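Local structure of neuraminidase (Influenza A virus, 4FVK) at residues 79-84 with 96-101; 225-230 with 239-244; 24-29 with 360-365. The protein is a tetrameric neuraminidase-like membrane glycoprotein of bat influenza A virus, grouped with the sialidases that remove terminal sialic acid from glycoconjugates. One frame throughout, in Å; residues are numbered along the deposited sequence.

Contact 1: residues 79-84 with 96-101; sequences EESLYK and SEMILP
Strands 81-84 and 97-101 run antiparallel, their axes inclined at 156°, and pair Lys84 with Glu97, Tyr83 with Met98 and Ser81 with Pro101. The pairing gains a residue on the second strand: two steps from Ser81 to Tyr83 are matched by three from Met98 to Pro101, and Ile99 takes up the difference with a helix-like psi of -55°. Its amide still bonds across to the partner strand, Ile99 N to Leu82 O at 2.9 Å. Towards the other end Lys84 and Glu97 exchange two bonds, Glu97 N to Lys84 O at 2.8 Å and Lys84 N to Glu97 O at 3.0 Å.

Tyr83 and Met98 share one face. The Met98 backbone sits over the phenol, CA 4.2 Å from the ring centroid, while CB lies 3.8 Å from Tyr83 CE1. The methionine chain runs out extended and then bends at its last torsion (chi3 -84°), which swings CE back to within 3.4 Å of Tyr83 OH. The hairpin belongs to a blade of the six-bladed propeller, and a second subunit packs on this same pair through its Phe31 and Arg29. On the other face Ile99 CD1 rests 3.9 Å from Lys84 CB. There Leu82 meets Val116 and Val118 of strand 114-120, and the lysine chain continues outwards to a cation-pi contact with Phe57. Glu80, just ahead of the strand, binds zinc and forms a salt bridge with Arg103.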
loop_
_atom_site.group_PDB
_atom_site.type_symbol
_atom_site.label_atom_id
_atom_site.label_comp_id
_atom_site.label_asym_id
_atom_site.label_seq_id
_atom_site.Cartn_x
_atom_site.Cartn_y
_atom_site.Cartn_z
ATOM N N GLU A 79 -17.754 -3.858 20.035
ATOM C CA GLU A 79 -16.335 -3.909 20.356
ATOM C C GLU A 79 -15.655 -2.728 19.667
ATOM O O GLU A 79 -15.137 -2.844 18.558
ATOM C CB GLU A 79 -15.721 -5.257 19.976
ATOM C CG GLU A 79 -16.261 -6.410 20.820
ATOM C CD GLU A 79 -15.769 -7.765 20.338
ATOM O OE1 GLU A 79 -16.379 -8.792 20.694
ATOM O OE2 GLU A 79 -14.784 -7.798 19.588
ATOM N N GLU A 80 -15.674 -1.635 20.209
ATOM C CA GLU A 80 -15.328 -0.373 19.598
ATOM C C GLU A 80 -13.829 -0.191 19.583
ATOM O O GLU A 80 -13.154 -0.347 20.600
ATOM C CB GLU A 80 -15.976 0.791 20.359
ATOM C CG GLU A 80 -17.496 0.695 20.514
ATOM C CD GLU A 80 -17.925 0.278 21.921
ATOM O OE1 GLU A 80 -19.034 0.682 22.332
ATOM O OE2 GLU A 80 -17.161 -0.445 22.617
ATOM N N SER A 81 -13.307 0.187 18.430
ATOM C CA SER A 81 -11.898 0.468 18.318
ATOM C C SER A 81 -11.701 1.716 17.493
ATOM O O SER A 81 -12.483 2.013 16.611
ATOM C CB SER A 81 -11.175 -0.713 17.667
ATOM O OG SER A 81 -11.127 -1.801 18.563
ATOM N N LEU A 82 -10.631 2.427 17.786
ATOM C CA LEU A 82 -10.257 3.616 17.058
ATOM C C LEU A 82 -9.392 3.242 15.853
ATOM O O LEU A 82 -8.512 2.392 15.956
ATOM C CB LEU A 82 -9.459 4.521 17.991
ATOM C CG LEU A 82 -8.724 5.724 17.402
ATOM C CD1 LEU A 82 -9.714 6.746 16.885
ATOM C CD2 LEU A 82 -7.823 6.311 18.483
ATOM N N TYR A 83 -9.642 3.895 14.721
ATOM C CA TYR A 83 -8.859 3.670 13.517
ATOM C C TYR A 83 -8.339 4.989 12.967
ATOM O O TYR A 83 -8.789 6.058 13.359
ATOM C CB TYR A 83 -9.733 3.035 12.446
ATOM C CG TYR A 83 -10.092 1.583 12.649
ATOM C CD1 TYR A 83 -9.496 0.599 11.877
ATOM C CD2 TYR A 83 -11.053 1.196 13.577
ATOM C CE1 TYR A 83 -9.833 -0.696 12.006
ATOM C CE2 TYR A 83 -11.390 -0.145 13.733
ATOM C CZ TYR A 83 -10.772 -1.080 12.937
ATOM O OH TYR A 83 -11.078 -2.417 13.038
ATOM N N LYS A 84 -7.409 4.895 12.027
ATOM C CA LYS A 84 -6.817 6.061 11.372
ATOM C C LYS A 84 -6.710 5.772 9.861
ATOM O O LYS A 84 -6.381 4.652 9.468
ATOM C CB LYS A 84 -5.429 6.285 11.969
ATOM C CG LYS A 84 -4.491 7.197 11.211
ATOM C CD LYS A 84 -3.222 7.382 12.049
ATOM C CE LYS A 84 -2.006 7.674 11.202
ATOM N NZ LYS A 84 -0.885 8.201 12.029
ATOM N N SER A 96 -6.962 1.461 6.133
ATOM C CA SER A 96 -7.165 2.025 7.474
ATOM C C SER A 96 -6.404 1.202 8.496
ATOM O O SER A 96 -6.237 -0.001 8.323
ATOM C CB SER A 96 -8.643 2.020 7.839
ATOM O OG SER A 96 -9.410 2.565 6.795
ATOM N N GLU A 97 -5.948 1.842 9.564
ATOM C CA GLU A 97 -5.148 1.146 10.557
ATOM C C GLU A 97 -5.832 1.135 11.932
ATOM O O GLU A 97 -6.226 2.173 12.419
ATOM C CB GLU A 97 -3.767 1.809 10.666
ATOM C CG GLU A 97 -2.899 1.216 11.757
ATOM C CD GLU A 97 -1.807 2.162 12.214
ATOM O OE1 GLU A 97 -1.696 3.268 11.642
ATOM O OE2 GLU A 97 -1.062 1.797 13.155
ATOM N N MET A 98 -5.935 -0.025 12.567
ATOM C CA MET A 98 -6.452 -0.083 13.935
ATOM C C MET A 98 -5.396 0.412 14.937
ATOM O O MET A 98 -4.262 -0.057 14.920
ATOM C CB MET A 98 -6.891 -1.508 14.287
ATOM C CG MET A 98 -7.566 -1.629 15.637
ATOM S SD MET A 98 -7.685 -3.343 16.201
ATOM C CE MET A 98 -9.173 -3.897 15.377
ATOM N N ILE A 99 -5.773 1.361 15.793
ATOM C CA ILE A 99 -4.833 2.015 16.690
ATOM C C ILE A 99 -4.967 1.486 18.118
ATOM O O ILE A 99 -3.981 1.061 18.709
ATOM C CB ILE A 99 -5.063 3.555 16.765
ATOM C CG1 ILE A 99 -4.995 4.242 15.383
ATOM C CG2 ILE A 99 -4.098 4.177 17.759
ATOM C CD1 ILE A 99 -3.636 4.187 14.709
ATOM N N LEU A 100 -6.190 1.546 18.661
ATOM C CA LEU A 100 -6.499 1.138 20.033
ATOM C C LEU A 100 -7.998 0.867 20.175
ATOM O O LEU A 100 -8.811 1.391 19.408
ATOM C CB LEU A 100 -6.093 2.221 21.058
ATOM C CG LEU A 100 -4.679 2.297 21.668
ATOM C CD1 LEU A 100 -4.527 3.578 22.460
ATOM C CD2 LEU A 100 -4.255 1.095 22.530
ATOM N N PRO A 101 -8.372 0.043 21.160
ATOM C CA PRO A 101 -9.784 -0.111 21.516
ATOM C C PRO A 101 -10.258 1.220 22.135
ATOM O O PRO A 101 -9.441 1.870 22.778
ATOM C CB PRO A 101 -9.755 -1.195 22.601
ATOM C CG PRO A 101 -8.363 -1.746 22.588
ATOM C CD PRO A 101 -7.488 -0.670 22.091
#

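Contact 2: residues 225-230 with 239-244; sequences RPLLRF and VEPCNG
Leu227 and Val239 form a hydrogen-bonded antiparallel pair that joins the last two strands, 227-230 and 236-239, of a four-stranded blade of the propeller. Leu227 N reaches Val239 O at 3.0 Å, and Val239 N returns the bond to Leu227 O at 2.9 Å. Strand 236-239 is the outermost of this sheet within the chain, and beyond Val239 the chain leaves it as a loop.

The tight part lies on the buried side, where Pro241 follows the pair. Its ring tucks against Leu227, CD1 of the leucine lying 3.6 Å from Pro241 CG, and also borders the backbone of the opposite segment, with Pro241 CD 3.1 Å from Arg225 O. Leu227 packs on Ile303 as well, and the nearby Cys242 is tied to Cys259 by a disulfide. Arg225 itself turns away from the loop; its guanidinium bonds to Ile270 and Thr217 near the calcium site.

Glu240 is the loose end, its OE1 no nearer than 4.4 Å to Pro226 CA. On the partly exposed side Arg229 carries its guanidinium on an extended chain across Val239, where salt bridges to Asp276 and Glu304 and a bond to Gln237 fix its orientation. The valine torsion (chi1 -53°) sets CG2 between the backbone N and the carbonyl carbon, over the centre of the guanidinium face and 3.9 Å from Arg229 CZ.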
loop_
_atom_site.group_PDB
_atom_site.type_symbol
_atom_site.label_atom_id
_atom_site.label_comp_id
_atom_site.label_asym_id
_atom_site.label_seq_id
_atom_site.Cartn_x
_atom_site.Cartn_y
_atom_site.Cartn_z
ATOM N N ARG A 225 -23.163 28.023 22.782
ATOM C CA ARG A 225 -22.042 27.146 23.022
ATOM C C ARG A 225 -21.123 27.832 23.999
ATOM O O ARG A 225 -20.732 28.960 23.773
ATOM C CB ARG A 225 -21.265 26.902 21.712
ATOM C CG ARG A 225 -22.039 26.122 20.671
ATOM C CD ARG A 225 -21.144 25.667 19.462
ATOM N NE ARG A 225 -21.924 24.824 18.562
ATOM C CZ ARG A 225 -22.205 23.551 18.810
ATOM N NH1 ARG A 225 -21.718 22.961 19.904
ATOM N NH2 ARG A 225 -22.951 22.861 17.948
ATOM N N PRO A 226 -20.768 27.152 25.092
ATOM C CA PRO A 226 -19.809 27.770 26.006
ATOM C C PRO A 226 -18.388 27.743 25.457
ATOM O O PRO A 226 -18.043 26.864 24.674
ATOM C CB PRO A 226 -19.938 26.929 27.278
ATOM C CG PRO A 226 -20.589 25.651 26.844
ATOM C CD PRO A 226 -21.487 26.025 25.708
ATOM N N LEU A 227 -17.580 28.725 25.843
ATOM C CA LEU A 227 -16.223 28.846 25.341
ATOM C C LEU A 227 -15.225 28.773 26.485
ATOM O O LEU A 227 -15.424 29.392 27.527
ATOM C CB LEU A 227 -16.023 30.171 24.608
ATOM C CG LEU A 227 -16.690 30.467 23.254
ATOM C CD1 LEU A 227 -18.175 30.330 23.298
ATOM C CD2 LEU A 227 -16.401 31.889 22.874
ATOM N N LEU A 228 -14.137 28.043 26.273
ATOM C CA LEU A 228 -13.070 27.942 27.258
ATOM C C LEU A 228 -11.800 28.517 26.652
ATOM O O LEU A 228 -11.531 28.325 25.466
ATOM C CB LEU A 228 -12.851 26.480 27.668
ATOM C CG LEU A 228 -11.627 26.123 28.508
ATOM C CD1 LEU A 228 -11.744 26.668 29.916
ATOM C CD2 LEU A 228 -11.411 24.608 28.560
ATOM N N ARG A 229 -11.040 29.247 27.462
ATOM C CA ARG A 229 -9.750 29.790 27.048
ATOM C C ARG A 229 -8.788 29.533 28.184
ATOM O O ARG A 229 -9.112 29.830 29.325
ATOM C CB ARG A 229 -9.840 31.303 26.852
ATOM C CG ARG A 229 -10.923 31.759 25.907
ATOM C CD ARG A 229 -11.190 33.243 26.083
ATOM N NE ARG A 229 -12.089 33.747 25.052
ATOM C CZ ARG A 229 -12.773 34.884 25.137
ATOM N NH1 ARG A 229 -12.678 35.658 26.224
ATOM N NH2 ARG A 229 -13.568 35.235 24.133
ATOM N N PHE A 230 -7.614 28.994 27.895
ATOM C CA PHE A 230 -6.654 28.766 28.960
ATOM C C PHE A 230 -5.212 28.832 28.520
ATOM O O PHE A 230 -4.910 28.722 27.331
ATOM C CB PHE A 230 -6.952 27.473 29.735
ATOM C CG PHE A 230 -6.804 26.192 28.940
ATOM C CD1 PHE A 230 -5.590 25.512 28.906
ATOM C CD2 PHE A 230 -7.899 25.619 28.312
ATOM C CE1 PHE A 230 -5.453 24.307 28.207
ATOM C CE2 PHE A 230 -7.780 24.406 27.618
ATOM C CZ PHE A 230 -6.552 23.757 27.557
ATOM N N VAL A 239 -16.417 31.649 29.123
ATOM C CA VAL A 239 -17.337 32.729 28.779
ATOM C C VAL A 239 -18.455 32.292 27.837
ATOM O O VAL A 239 -18.336 31.306 27.099
ATOM C CB VAL A 239 -16.623 33.946 28.148
ATOM C CG1 VAL A 239 -15.478 34.424 29.036
ATOM C CG2 VAL A 239 -16.134 33.625 26.731
ATOM N N GLU A 240 -19.533 33.064 27.861
ATOM C CA GLU A 240 -20.713 32.810 27.067
ATOM C C GLU A 240 -20.733 33.775 25.888
ATOM O O GLU A 240 -20.400 34.949 26.048
ATOM C CB GLU A 240 -21.948 33.031 27.943
ATOM C CG GLU A 240 -23.263 32.716 27.264
ATOM C CD GLU A 240 -23.582 31.236 27.285
ATOM O OE1 GLU A 240 -22.770 30.448 27.815
ATOM O OE2 GLU A 240 -24.660 30.867 26.780
ATOM N N PRO A 241 -21.105 33.289 24.687
ATOM C CA PRO A 241 -21.241 34.219 23.555
ATOM C C PRO A 241 -22.295 35.274 23.880
ATOM O O PRO A 241 -23.275 34.947 24.551
ATOM C CB PRO A 241 -21.723 33.325 22.401
ATOM C CG PRO A 241 -21.359 31.933 22.804
ATOM C CD PRO A 241 -21.476 31.916 24.319
ATOM N N CYS A 242 -22.097 36.506 23.411
ATOM C CA CYS A 242 -22.945 37.628 23.814
ATOM C C CYS A 242 -23.843 38.149 22.687
ATOM O O CYS A 242 -24.506 39.169 22.838
ATOM C CB CYS A 242 -22.108 38.766 24.413
ATOM S SG CYS A 242 -21.301 38.338 25.974
ATOM N N ASN A 243 -23.859 37.451 21.555
ATOM C CA ASN A 243 -24.861 37.735 20.546
ATOM C C ASN A 243 -26.198 37.140 20.970
ATOM O O ASN A 243 -26.355 36.691 22.101
ATOM C CB ASN A 243 -24.431 37.224 19.165
ATOM C CG ASN A 243 -24.149 35.728 19.144
ATOM O OD1 ASN A 243 -24.215 35.048 20.168
ATOM N ND2 ASN A 243 -23.839 35.209 17.963
ATOM N N GLY A 244 -27.164 37.140 20.065
ATOM C CA GLY A 244 -28.450 36.530 20.346
ATOM C C GLY A 244 -28.783 35.408 19.378
ATOM O O GLY A 244 -29.928 34.944 19.325
#

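Contact 3: residues 24-29 with 360-365; sequences WVPTHR and STFCGI
Thr361 O accepts from two successive amides, Thr27 N at 2.8 Å and His28 N at 3.3 Å, both arriving from the same face of its carbonyl plane. This is a classic beta bulge, with Thr27 in a near-helical conformation (psi -20°) at its first position. The bulge lies where the N-terminal strand 23-26 adds to strand 355-365 as the outer strand of a four-stranded blade, so that the two ends of the chain close the propeller. Before the bulge, Val25 and Cys363 exchange a pair of backbone bonds; after it, Thr361 N bonds to His28 O.

The Thr361 hydroxyl is gripped as well. OG1 lies 2.6 Å from Thr27 OG1 and 3.1 Å from His28 ND1, and it meets the imidazole at its edge, in the ring plane. Both threonines hold their hydroxyls between backbone N and carbonyl carbon (chi1 near 61°), which turns the two OG1 atoms towards each other. A third subunit packs over this side, with its Val136 on Thr27 and its Ile99 on His28.

The other face is aromatic. Pro26 CB sits over one face of the Phe362 ring, 3.9 Å from its centroid, and Phe342 of the neighbouring strand meets the same ring nearly parallel. Gly364, which has no side chain, lets its CA approach the six-membered ring of Trp24 off-centre. Cys363, disulfide-bonded to Cys341, points to the face of Val25 and Thr361, and its SG is 3.8 Å from Thr27 CG2.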
loop_
_atom_site.group_PDB
_atom_site.type_symbol
_atom_site.label_atom_id
_atom_site.label_comp_id
_atom_site.label_asym_id
_atom_site.label_seq_id
_atom_site.Cartn_x
_atom_site.Cartn_y
_atom_site.Cartn_z
ATOM N N TRP A 24 -13.947 30.573 3.546
ATOM C CA TRP A 24 -13.630 29.159 3.809
ATOM C C TRP A 24 -13.786 28.341 2.541
ATOM O O TRP A 24 -14.834 28.382 1.909
ATOM C CB TRP A 24 -14.566 28.602 4.874
ATOM C CG TRP A 24 -14.564 29.418 6.121
ATOM C CD1 TRP A 24 -15.300 30.552 6.372
ATOM C CD2 TRP A 24 -13.763 29.190 7.279
ATOM N NE1 TRP A 24 -15.015 31.025 7.626
ATOM C CE2 TRP A 24 -14.074 30.208 8.206
ATOM C CE3 TRP A 24 -12.829 28.212 7.631
ATOM C CZ2 TRP A 24 -13.478 30.275 9.461
ATOM C CZ3 TRP A 24 -12.237 28.280 8.883
ATOM C CH2 TRP A 24 -12.557 29.310 9.777
ATOM N N VAL A 25 -12.741 27.621 2.156
ATOM C CA VAL A 25 -12.808 26.771 0.976
ATOM C C VAL A 25 -12.639 25.313 1.385
ATOM O O VAL A 25 -11.885 25.008 2.296
ATOM C CB VAL A 25 -11.718 27.141 -0.059
ATOM C CG1 VAL A 25 -11.995 28.512 -0.661
ATOM C CG2 VAL A 25 -10.331 27.095 0.590
ATOM N N PRO A 26 -13.345 24.409 0.699
ATOM C CA PRO A 26 -13.222 22.991 1.013
ATOM C C PRO A 26 -11.930 22.465 0.433
ATOM O O PRO A 26 -11.618 22.716 -0.744
ATOM C CB PRO A 26 -14.432 22.368 0.318
ATOM C CG PRO A 26 -14.782 23.297 -0.775
ATOM C CD PRO A 26 -14.317 24.667 -0.377
ATOM N N THR A 27 -11.156 21.807 1.282
ATOM C CA THR A 27 -9.953 21.145 0.847
ATOM C C THR A 27 -10.258 19.685 0.570
ATOM O O THR A 27 -9.531 19.022 -0.171
ATOM C CB THR A 27 -8.832 21.284 1.878
ATOM O OG1 THR A 27 -9.228 20.649 3.105
ATOM C CG2 THR A 27 -8.560 22.757 2.133
ATOM N N HIS A 28 -11.351 19.193 1.140
ATOM C CA HIS A 28 -11.831 17.848 0.824
ATOM C C HIS A 28 -13.320 17.821 1.001
ATOM O O HIS A 28 -13.817 18.133 2.087
ATOM C CB HIS A 28 -11.228 16.783 1.767
ATOM C CG HIS A 28 -9.746 16.631 1.646
ATOM N ND1 HIS A 28 -8.859 17.324 2.439
ATOM C CD2 HIS A 28 -8.994 15.853 0.829
ATOM C CE1 HIS A 28 -7.623 16.994 2.106
ATOM N NE2 HIS A 28 -7.678 16.099 1.134
ATOM N N ARG A 29 -14.049 17.420 -0.029
ATOM C CA ARG A 29 -15.452 17.089 0.169
ATOM C C ARG A 29 -15.460 15.697 0.776
ATOM O O ARG A 29 -14.435 15.003 0.752
ATOM C CB ARG A 29 -16.216 17.147 -1.153
ATOM C CG ARG A 29 -16.205 18.563 -1.756
ATOM C CD ARG A 29 -16.947 18.647 -3.082
ATOM N NE ARG A 29 -18.371 18.912 -2.898
ATOM C CZ ARG A 29 -19.156 19.428 -3.831
ATOM N NH1 ARG A 29 -18.653 19.754 -5.012
ATOM N NH2 ARG A 29 -20.442 19.630 -3.578
ATOM N N SER A 360 -16.078 16.256 5.591
ATOM C CA SER A 360 -15.478 17.210 4.683
ATOM C C SER A 360 -14.570 18.121 5.503
ATOM O O SER A 360 -14.747 18.268 6.717
ATOM C CB SER A 360 -16.547 18.050 3.982
ATOM O OG SER A 360 -17.189 18.873 4.948
ATOM N N THR A 361 -13.582 18.715 4.848
ATOM C CA THR A 361 -12.694 19.656 5.523
ATOM C C THR A 361 -12.672 20.982 4.779
ATOM O O THR A 361 -12.627 21.003 3.547
ATOM C CB THR A 361 -11.268 19.118 5.655
ATOM O OG1 THR A 361 -10.704 18.865 4.348
ATOM C CG2 THR A 361 -11.257 17.825 6.492
ATOM N N PHE A 362 -12.713 22.077 5.535
ATOM C CA PHE A 362 -12.680 23.430 4.990
ATOM C C PHE A 362 -11.552 24.195 5.670
ATOM O O PHE A 362 -11.342 24.037 6.859
ATOM C CB PHE A 362 -14.001 24.142 5.280
ATOM C CG PHE A 362 -15.149 23.699 4.411
ATOM C CD1 PHE A 362 -15.823 22.507 4.662
ATOM C CD2 PHE A 362 -15.561 24.482 3.348
ATOM C CE1 PHE A 362 -16.887 22.109 3.857
ATOM C CE2 PHE A 362 -16.625 24.098 2.538
ATOM C CZ PHE A 362 -17.291 22.922 2.788
ATOM N N CYS A 363 -10.818 25.023 4.936
ATOM C CA CYS A 363 -9.803 25.873 5.579
ATOM C C CYS A 363 -10.076 27.375 5.365
ATOM O O CYS A 363 -10.673 27.768 4.374
ATOM C CB CYS A 363 -8.384 25.500 5.117
ATOM S SG CYS A 363 -7.814 23.840 5.652
ATOM N N GLY A 364 -9.642 28.204 6.303
ATOM C CA GLY A 364 -9.812 29.640 6.173
ATOM C C GLY A 364 -8.840 30.211 5.152
ATOM O O GLY A 364 -7.706 29.753 5.049
ATOM N N ILE A 365 -9.271 31.199 4.378
ATOM C CA ILE A 365 -8.315 31.930 3.534
ATOM C C ILE A 365 -8.487 33.436 3.727
ATOM O O ILE A 365 -9.567 33.886 4.097
ATOM C CB ILE A 365 -8.389 31.546 2.017
ATOM C CG1 ILE A 365 -9.573 32.217 1.319
ATOM C CG2 ILE A 365 -8.377 30.013 1.800
ATOM C CD1 ILE A 365 -10.895 31.619 1.608
#

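In the fold
Contacts 1 and 3 pair antiparallel strands, and contact 2 is the end of such a pairing, where strand 236-239 runs out into a loop; each is in a different sheet of the propeller. Contact 1 closes before contact 2 opens, and both are nested inside the long loop closed by contact 3, which joins the first strand of the chain, 23-26, to the last, 355-365. Contacts 1 and 2 lie on opposite sides of the chain's centre, their centres about 33 Å apart; contact 3 is about 26 Å from the first and 24 Å from the second, centre to centre. In the tetramer contact 1 packs against residues 24-29 of a neighbouring subunit, whereas contact 2 touches no other chain and lies near the calcium site.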